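Local coordinates for peptide-binding protein (Photobacterium damsela subsp. piscicida, PDB 6SQX) that probably acts as a secreted cysteine endopeptidase of the NlpC/P60 type that cleaves the peptidoglycan of potentially competing bacteria, at residues 91-96 with 205-210; 120-125 with 154-159. All blocks are in the same frame, centred on the assembly; numbering follows the deposited sequence.

Interaction 1 of 2, residues 91-96 with 205-210; sequences LKLEND and GTLGWV. With EDO (1,2-ethanediol), chain I.
Leu93 and Glu94 of helix 90-102 face Leu207 and Trp209 on strand 206-211, the axes of the two short segments passing 10.4 Å apart with their directions 59° from one another. The strand pairs with strand 198-203 in the antiparallel sheet of the bacterial SH3 domain, Trp209 also bonding through its backbone to Arg152, and the contact sets a helix from earlier in the chain against it. Leu93 and Leu207 make the apolar part: the CD1 methyl of Leu93 meets the CD2 methyl of Leu207 at 3.8 Å. Beside them the indole of Trp209 offers its N-H to the carboxylate of Glu94, with NE1 2.8 Å from OE1 and an angle of 144° at the hydrogen. OE1 sits at the ring edge, tilted a little from the indole plane, and is met on its syn side, 24° out of the carboxylate plane. The Glu94 chain is folded at CB-CG, and its carboxylate plane is turned well away from that of the ring. Glu94 is buried among Leu128, Leu200 and Met126, and the indole N-H provides one defined partner for its carboxylate there. Trp209 also rests on Leu200 and Met126, which brings strand 198-203 and helix 118-126 to the same place. An ethanediol, probably from the crystallisation liquor, bridges helix and strand: it is hydrogen-bonded to Thr97 OG1, and its O2 donates to the backbone O of Leu207 at 2.8 Å.

Interaction 2 of 2, residues 120-125 with 154-159; sequences NSISEN and LPTSDA
Ile122 reaches from helix 118-126 onto Leu154, Pro155 and Thr156, in the loop that follows strand 149-152, where Pro155 is the centre of an inverse gamma turn and Thr156 begins an ST turn. The two branches of Ile122 divide the work. CG2, anti to the backbone N, sits 3.8 Å from CD of Pro155 and 3.9 Å from CB of Leu154, while the longer branch, extended at chi2, carries CD1 to 3.9 Å from CG2 of Thr156. Ile122 runs nearly at right angles to Leu154 and Thr156 but obliquely to the proline. The direct contacts are thus apolar, and a water supplies the polar link: it accepts from ND2 of Asn125 and donates to the carbonyl O of Pro155 at 2.7 Å. The amide of Asn125 is also held through its oxygen, since OD1 accepts from the backbone N of Asp195. Further out, Leu154 packs on Thr97 and Tyr101 of helix 90-102, so the loop lies against both helices, and Arg152 NE bonds to the carbonyl O of Thr156. The threonine hydroxyl is turned anti to its own backbone N (chi1 -178°), which leaves CG2 for Ile122 and lets OG1 accept from the backbone N of Asp158 at 3.0 Å, with an angle of 157° at the hydrogen.

From the N terminus the chain runs through helix 90-102, which supplies the first half of interaction 1, and then helix 118-126, the first half of interaction 2. After strands 142-145 and 149-152 it returns to the second helix at 154-159, closing the shorter loop; strand 206-211 later comes back to the first helix and closes the longer one. Interaction 2 is therefore nested inside interaction 1. Their centres lie about 13 Å apart, yet they touch: CE2 of Trp209 packs 3.7 Å from CD of Pro155, and CD1 of the same ring lies 3.8 Å from CA of Leu154. Together they tie two successive helices to a strand and a loop of the SH3 region.

Interaction 1 of 2, residues 91-96 with 205-210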
loop_
_atom_site.group_PDB
_atom_site.type_symbol
_atom_site.label_atom_id
_atom_site.label_comp_id
_atom_site.label_asym_id
_atom_site.label_seq_id
_atom_site.Cartn_x
_atom_site.Cartn_y
_atom_site.Cartn_z
ATOM N N LEU A 91 -5.166 1.596 22.243
ATOM C CA LEU A 91 -5.985 0.661 23.006
ATOM C C LEU A 91 -7.450 0.736 22.573
ATOM O O LEU A 91 -8.125 -0.299 22.437
ATOM C CB LEU A 91 -5.826 0.935 24.504
ATOM C CG LEU A 91 -6.573 0.013 25.485
ATOM C CD1 LEU A 91 -6.184 -1.459 25.218
ATOM C CD2 LEU A 91 -6.237 0.445 26.919
ATOM N N LYS A 92 -7.947 1.947 22.298
ATOM C CA LYS A 92 -9.315 2.084 21.783
ATOM C C LYS A 92 -9.473 1.342 20.457
ATOM O O LYS A 92 -10.453 0.614 20.251
ATOM C CB LYS A 92 -9.684 3.563 21.624
ATOM C CG LYS A 92 -11.052 3.803 20.995
ATOM C CD LYS A 92 -11.271 5.289 20.690
ATOM C CE LYS A 92 -12.726 5.594 20.341
ATOM N NZ LYS A 92 -13.288 4.734 19.258
ATOM N N LEU A 93 -8.516 1.528 19.534
ATOM C CA LEU A 93 -8.602 0.840 18.240
ATOM C C LEU A 93 -8.602 -0.673 18.417
ATOM O O LEU A 93 -9.308 -1.387 17.698
ATOM C CB LEU A 93 -7.462 1.279 17.313
ATOM C CG LEU A 93 -7.520 2.682 16.686
ATOM C CD1 LEU A 93 -6.314 2.931 15.741
ATOM C CD2 LEU A 93 -8.824 2.959 15.934
ATOM N N GLU A 94 -7.781 -1.185 19.336
ATOM C CA GLU A 94 -7.752 -2.620 19.578
ATOM C C GLU A 94 -9.083 -3.118 20.100
ATOM O O GLU A 94 -9.617 -4.126 19.618
ATOM C CB GLU A 94 -6.626 -2.973 20.542
ATOM C CG GLU A 94 -5.235 -2.711 19.935
ATOM C CD GLU A 94 -4.995 -3.534 18.682
ATOM O OE1 GLU A 94 -5.009 -4.783 18.801
ATOM O OE2 GLU A 94 -4.801 -2.913 17.610
ATOM N N ASN A 95 -9.638 -2.417 21.079
ATOM C CA ASN A 95 -10.945 -2.809 21.613
ATOM C C ASN A 95 -12.041 -2.699 20.556
ATOM O O ASN A 95 -12.930 -3.559 20.484
ATOM C CB ASN A 95 -11.299 -1.980 22.851
ATOM C CG ASN A 95 -10.526 -2.418 24.082
ATOM O OD1 ASN A 95 -10.461 -3.608 24.401
ATOM N ND2 ASN A 95 -9.947 -1.460 24.783
ATOM N N ASP A 96 -11.991 -1.645 19.727
ATOM C CA ASP A 96 -12.947 -1.499 18.632
ATOM C C ASP A 96 -12.864 -2.669 17.659
ATOM O O ASP A 96 -13.892 -3.115 17.137
ATOM C CB ASP A 96 -12.698 -0.201 17.860
ATOM C CG ASP A 96 -13.103 1.046 18.632
ATOM O OD1 ASP A 96 -13.729 0.937 19.699
ATOM O OD2 ASP A 96 -12.789 2.138 18.142
ATOM N N GLY A 205 2.973 4.059 8.791
ATOM C CA GLY A 205 1.583 4.487 8.728
ATOM C C GLY A 205 0.577 3.370 8.922
ATOM O O GLY A 205 -0.618 3.536 8.603
ATOM N N THR A 206 1.012 2.224 9.455
ATOM C CA THR A 206 0.152 1.074 9.744
ATOM C C THR A 206 0.313 0.626 11.195
ATOM O O THR A 206 1.421 0.671 11.753
ATOM C CB THR A 206 0.494 -0.115 8.782
ATOM O OG1 THR A 206 -0.065 0.130 7.490
ATOM C CG2 THR A 206 -0.053 -1.434 9.303
ATOM N N LEU A 207 -0.803 0.184 11.792
ATOM C CA LEU A 207 -0.842 -0.404 13.123
ATOM C C LEU A 207 -1.402 -1.813 12.995
ATOM O O LEU A 207 -2.441 -2.008 12.361
ATOM C CB LEU A 207 -1.795 0.392 14.017
ATOM C CG LEU A 207 -2.188 -0.212 15.376
ATOM C CD1 LEU A 207 -0.968 -0.138 16.366
ATOM C CD2 LEU A 207 -3.401 0.549 15.957
ATOM N N GLY A 208 -0.751 -2.794 13.605
ATOM C CA GLY A 208 -1.366 -4.108 13.644
ATOM C C GLY A 208 -0.394 -5.189 14.077
ATOM O O GLY A 208 0.705 -4.908 14.523
ATOM N N TRP A 209 -0.860 -6.432 13.995
ATOM C CA TRP A 209 -0.156 -7.569 14.567
ATOM C C TRP A 209 0.629 -8.322 13.497
ATOM O O TRP A 209 0.157 -8.510 12.360
ATOM C CB TRP A 209 -1.168 -8.545 15.175
ATOM C CG TRP A 209 -1.988 -7.954 16.325
ATOM C CD1 TRP A 209 -3.116 -7.190 16.219
ATOM C CD2 TRP A 209 -1.724 -8.093 17.726
ATOM N NE1 TRP A 209 -3.560 -6.821 17.478
ATOM C CE2 TRP A 209 -2.740 -7.387 18.417
ATOM C CE3 TRP A 209 -0.739 -8.753 18.459
ATOM C CZ2 TRP A 209 -2.798 -7.319 19.816
ATOM C CZ3 TRP A 209 -0.782 -8.673 19.849
ATOM C CH2 TRP A 209 -1.819 -7.982 20.512
ATOM N N VAL A 210 1.814 -8.796 13.876
ATOM C CA VAL A 210 2.678 -9.583 12.986
ATOM C C VAL A 210 3.269 -10.714 13.809
ATOM O O VAL A 210 3.326 -10.632 15.038
ATOM C CB VAL A 210 3.831 -8.740 12.406
ATOM C CG1 VAL A 210 3.306 -7.622 11.472
ATOM C CG2 VAL A 210 4.716 -8.202 13.562
HETATM C C1 EDO I . -7.017 -1.406 13.828
HETATM O O1 EDO I . -7.487 -2.755 13.678
HETATM C C2 EDO I . -5.628 -1.334 13.213
HETATM O O2 EDO I . -4.961 -2.553 13.519
#

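Interaction 2 of 2, residues 120-125 with 154-159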
loop_
_atom_site.group_PDB
_atom_site.type_symbol
_atom_site.label_atom_id
_atom_site.label_comp_id
_atom_site.label_asym_id
_atom_site.label_seq_id
_atom_site.Cartn_x
_atom_site.Cartn_y
_atom_site.Cartn_z
ATOM N N ASN A 120 -13.245 -15.043 20.866
ATOM C CA ASN A 120 -12.932 -15.107 22.292
ATOM C C ASN A 120 -11.491 -15.543 22.530
ATOM O O ASN A 120 -10.775 -14.938 23.337
ATOM C CB ASN A 120 -13.914 -16.017 23.032
ATOM C CG ASN A 120 -15.279 -15.404 23.122
ATOM O OD1 ASN A 120 -15.461 -14.253 22.710
ATOM N ND2 ASN A 120 -16.247 -16.143 23.654
ATOM N N SER A 121 -11.041 -16.585 21.825
ATOM C CA SER A 121 -9.678 -17.067 22.031
ATOM C C SER A 121 -8.664 -16.017 21.599
ATOM O O SER A 121 -7.607 -15.864 22.225
ATOM C CB SER A 121 -9.464 -18.377 21.272
ATOM O OG SER A 121 -9.276 -18.145 19.885
ATOM N N ILE A 122 -8.978 -15.281 20.541
ATOM C CA ILE A 122 -8.099 -14.219 20.074
ATOM C C ILE A 122 -8.040 -13.081 21.088
ATOM O O ILE A 122 -6.959 -12.568 21.402
ATOM C CB ILE A 122 -8.534 -13.735 18.683
ATOM C CG1 ILE A 122 -8.397 -14.874 17.673
ATOM C CG2 ILE A 122 -7.724 -12.506 18.248
ATOM C CD1 ILE A 122 -9.028 -14.563 16.367
ATOM N N SER A 123 -9.202 -12.643 21.582
ATOM C CA SER A 123 -9.238 -11.575 22.578
ATOM C C SER A 123 -8.445 -11.959 23.820
ATOM O O SER A 123 -7.703 -11.135 24.380
ATOM C CB SER A 123 -10.693 -11.257 22.938
ATOM O OG SER A 123 -10.775 -10.420 24.084
ATOM N N GLU A 124 -8.599 -13.207 24.275
ATOM C CA GLU A 124 -7.798 -13.688 25.402
ATOM C C GLU A 124 -6.315 -13.519 25.117
ATOM O O GLU A 124 -5.567 -12.972 25.938
ATOM C CB GLU A 124 -8.076 -15.168 25.670
ATOM C CG GLU A 124 -9.358 -15.495 26.397
ATOM C CD GLU A 124 -9.420 -16.967 26.759
ATOM O OE1 GLU A 124 -8.721 -17.374 27.712
ATOM O OE2 GLU A 124 -10.146 -17.719 26.072
ATOM N N ASN A 125 -5.869 -14.001 23.954
ATOM C CA ASN A 125 -4.448 -13.978 23.611
ATOM C C ASN A 125 -3.920 -12.554 23.468
ATOM O O ASN A 125 -2.724 -12.308 23.687
ATOM C CB ASN A 125 -4.257 -14.744 22.307
ATOM C CG ASN A 125 -2.815 -15.192 22.075
ATOM O OD1 ASN A 125 -2.060 -15.451 23.024
ATOM N ND2 ASN A 125 -2.437 -15.313 20.800
ATOM N N LEU A 154 -6.002 -8.452 13.968
ATOM C CA LEU A 154 -6.057 -9.290 15.156
ATOM C C LEU A 154 -4.932 -10.301 15.026
ATOM O O LEU A 154 -4.527 -10.622 13.903
ATOM C CB LEU A 154 -7.379 -10.071 15.194
ATOM C CG LEU A 154 -8.641 -9.232 15.392
ATOM C CD1 LEU A 154 -9.871 -10.124 15.242
ATOM C CD2 LEU A 154 -8.610 -8.554 16.781
ATOM N N PRO A 155 -4.427 -10.829 16.131
ATOM C CA PRO A 155 -3.272 -11.765 16.040
ATOM C C PRO A 155 -3.708 -13.161 15.627
ATOM O O PRO A 155 -3.824 -14.090 16.441
ATOM C CB PRO A 155 -2.697 -11.737 17.458
ATOM C CG PRO A 155 -3.897 -11.405 18.340
ATOM C CD PRO A 155 -4.686 -10.396 17.518
ATOM N N THR A 156 -3.950 -13.305 14.321
ATOM C CA THR A 156 -4.381 -14.581 13.765
ATOM C C THR A 156 -4.085 -14.581 12.279
ATOM O O THR A 156 -4.167 -13.536 11.619
ATOM C CB THR A 156 -5.891 -14.841 13.979
ATOM O OG1 THR A 156 -6.272 -16.132 13.454
ATOM C CG2 THR A 156 -6.735 -13.763 13.311
ATOM N N SER A 157 -3.701 -15.757 11.786
ATOM C CA SER A 157 -3.571 -15.978 10.356
ATOM C C SER A 157 -4.883 -16.410 9.723
ATOM O O SER A 157 -4.961 -16.510 8.489
ATOM C CB SER A 157 -2.479 -17.010 10.070
ATOM O OG SER A 157 -2.758 -18.224 10.739
ATOM N N ASP A 158 -5.901 -16.666 10.532
ATOM C CA ASP A 158 -7.194 -17.049 9.994
ATOM C C ASP A 158 -7.850 -15.816 9.402
ATOM O O ASP A 158 -7.530 -14.685 9.786
ATOM C CB ASP A 158 -8.058 -17.601 11.119
ATOM C CG ASP A 158 -9.183 -18.510 10.607
ATOM O OD1 ASP A 158 -9.273 -18.717 9.368
ATOM O OD2 ASP A 158 -9.974 -19.031 11.429
ATOM N N ALA A 159 -8.707 -16.039 8.403
ATOM C CA ALA A 159 -9.341 -14.970 7.643
ATOM C C ALA A 159 -10.695 -14.622 8.229
ATOM O O ALA A 159 -11.314 -15.424 8.949
ATOM C CB ALA A 159 -9.545 -15.406 6.187
HETATM O O HOH W 1 -4.586 -14.980 18.895
#